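PDB 5ZLI: glutamine synthetase from Helicobacter pylori, which is a dodecameric type I-beta enzyme of the glutamine synthetase family, each chain joining a beta-grasp domain to a larger catalytic domain. Local coordinates for residues Gly177-Phe180 with Gly181-Gly185. Sequence-based numbering, arbitrary orientation.
Sequences GVNF and GHRPG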
ATOM      1  N   GLY B 177       5.068  17.396  -0.035  1.00 76.49           N
ATOM      2  CA  GLY B 177       3.918  18.156   0.405  1.00 69.87           C
ATOM      3  C   GLY B 177       4.235  19.586   0.771  1.00 62.38           C
ATOM      4  O   GLY B 177       3.528  20.185   1.590  1.00 57.46           O
ATOM      5  N   VAL B 178       5.297  20.149   0.212  1.00 56.69           N
ATOM      6  CA  VAL B 178       5.607  21.552   0.425  1.00 52.83           C
ATOM      7  C   VAL B 178       5.082  22.361  -0.757  1.00 49.91           C
ATOM      8  O   VAL B 178       5.321  22.028  -1.928  1.00 49.16           O
ATOM      9  CB  VAL B 178       7.109  21.773   0.653  1.00 46.50           C
ATOM     10  CG1 VAL B 178       7.475  21.237   2.003  1.00 50.98           C
ATOM     11  CG2 VAL B 178       7.904  21.096  -0.415  1.00 57.33           C
ATOM     12  N   ASN B 179       4.370  23.431  -0.440  1.00 40.03           N
ATOM     13  CA  ASN B 179       3.770  24.324  -1.413  1.00 40.64           C
ATOM     14  C   ASN B 179       4.328  25.704  -1.125  1.00 34.34           C
ATOM     15  O   ASN B 179       4.219  26.187   0.002  1.00 32.26           O
ATOM     16  CB  ASN B 179       2.240  24.257  -1.293  1.00 38.60           C
ATOM     17  CG  ASN B 179       1.498  24.982  -2.419  1.00 39.08           C
ATOM     18  OD1 ASN B 179       1.721  26.177  -2.677  1.00 39.20           O
ATOM     19  ND2 ASN B 179       0.597  24.257  -3.087  1.00 37.71           N
ATOM     20  N   PHE B 180       4.955  26.309  -2.133  1.00 36.44           N
ATOM     21  CA  PHE B 180       5.699  27.557  -1.989  1.00 37.24           C
ATOM     22  C   PHE B 180       4.805  28.784  -1.934  1.00 38.36           C
ATOM     23  O   PHE B 180       5.333  29.890  -1.748  1.00 40.52           O
ATOM     24  CB  PHE B 180       6.683  27.750  -3.156  1.00 42.17           C
ATOM     25  CG  PHE B 180       7.943  26.906  -3.072  1.00 43.99           C
ATOM     26  CD1 PHE B 180       8.306  26.265  -1.893  1.00 50.91           C
ATOM     27  CD2 PHE B 180       8.780  26.773  -4.180  1.00 44.41           C
ATOM     28  CE1 PHE B 180       9.482  25.492  -1.828  1.00 52.13           C
ATOM     29  CE2 PHE B 180       9.955  26.008  -4.119  1.00 46.20           C
ATOM     30  CZ  PHE B 180      10.307  25.370  -2.948  1.00 46.36           C
ATOM     31  N   GLY B 181       3.488  28.628  -2.114  1.00 30.71           N
ATOM     32  CA  GLY B 181       2.627  29.810  -2.179  1.00 37.13           C
ATOM     33  C   GLY B 181       2.992  30.714  -3.344  1.00 36.18           C
ATOM     34  O   GLY B 181       3.471  30.261  -4.398  1.00 35.48           O
ATOM     35  N   HIS B 182       2.759  32.013  -3.158  1.00 31.70           N
ATOM     36  CA  HIS B 182       3.146  33.007  -4.162  1.00 41.67           C
ATOM     37  C   HIS B 182       2.665  32.638  -5.561  1.00 40.57           C
ATOM     38  O   HIS B 182       3.452  32.201  -6.411  1.00 37.76           O
ATOM     39  CB  HIS B 182       4.670  33.175  -4.178  1.00 37.86           C
ATOM     40  CG  HIS B 182       5.232  33.617  -2.874  1.00 36.12           C
ATOM     41  ND1 HIS B 182       4.880  34.815  -2.287  1.00 37.76           N
ATOM     42  CD2 HIS B 182       6.041  32.985  -1.989  1.00 33.92           C
ATOM     43  CE1 HIS B 182       5.501  34.934  -1.124  1.00 30.97           C
ATOM     44  NE2 HIS B 182       6.208  33.835  -0.916  1.00 35.55           N
ATOM     45  N   ARG B 183       1.378  32.841  -5.827  1.00 40.43           N
ATOM     46  CA  ARG B 183       0.853  32.456  -7.116  1.00 42.34           C
ATOM     47  C   ARG B 183       0.063  33.634  -7.668  1.00 40.43           C
ATOM     48  O   ARG B 183      -0.727  34.251  -6.933  1.00 47.54           O
ATOM     49  CB  ARG B 183      -0.012  31.180  -7.033  1.00 37.32           C
ATOM     50  CG  ARG B 183       0.793  29.878  -6.959  1.00 25.34           C
ATOM     51  CD  ARG B 183      -0.103  28.656  -7.013  1.00 32.40           C
ATOM     52  NE  ARG B 183       0.640  27.396  -6.904  1.00 39.89           N
ATOM     53  CZ  ARG B 183       0.874  26.753  -5.756  1.00 38.20           C
ATOM     54  NH1 ARG B 183       0.399  27.244  -4.600  1.00 32.39           N
ATOM     55  NH2 ARG B 183       1.581  25.619  -5.764  1.00 30.34           N
ATOM     56  N   PRO B 184       0.256  33.986  -8.932  1.00 42.01           N
ATOM     57  CA  PRO B 184      -0.583  35.022  -9.528  1.00 38.82           C
ATOM     58  C   PRO B 184      -2.010  34.527  -9.615  1.00 46.02           C
ATOM     59  O   PRO B 184      -2.262  33.350  -9.902  1.00 52.48           O
ATOM     60  CB  PRO B 184       0.026  35.200 -10.920  1.00 38.30           C
ATOM     61  CG  PRO B 184       0.513  33.822 -11.247  1.00 35.80           C
ATOM     62  CD  PRO B 184       0.984  33.213  -9.959  1.00 35.15           C
ATOM     63  N   GLY B 185      -2.953  35.420  -9.367  1.00 39.48           N
ATOM     64  CA  GLY B 185      -4.330  35.042  -9.560  1.00 37.40           C
ATOM     65  C   GLY B 185      -4.605  34.697 -11.011  1.00 40.01           C
ATOM     66  O   GLY B 185      -3.853  35.050 -11.928  1.00 39.75           O
TER
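Asn179 OD1 collects two N-H donors from just ahead in the chain: Gly181 N at 3.1 Å, closing an Asx turn, and Arg183 NH1 at 2.6 Å. Both lie in the plane of the amide carbonyl, and Arg183 NH1 sits on a lone pair of OD1. Arg183 NH2 adds a weak bond to Asn179 OD1 at 3.1 Å, the oxygen meeting the guanidinium at its edge. The two side chains cross at about a right angle, amide and guanidinium planes 68° apart. Asn179 CG stands anti to the backbone N (chi1 -171°), which carries the amide along the chain to where OD1 meets Gly181 N and the Arg183 guanidinium, while Arg183, extended from CG to NE, runs back to meet it.

Each group has further polar partners: Asn179 ND2 donates to the carbonyls of Asn169 and Arg172, and Arg183 NE to that of Glu164, tying the turn to the preceding part of the long loop between strand 156-162 and helix 200-212. Gly181, which closes the turn through its N-H, takes a positive phi (61°).

This loop also forms subunit interfaces of the dodecamer. The Phe180 ring meets His257 of a second subunit nearly perpendicularly, and Phe180 O accepts from Thr262 OG1 of that same second subunit; the His182 ring meets Tyr479 of a third subunit. Within the loop, His182 CD2 lies 3.2 Å from Phe180 O, the carbonyl approaching the imidazole obliquely.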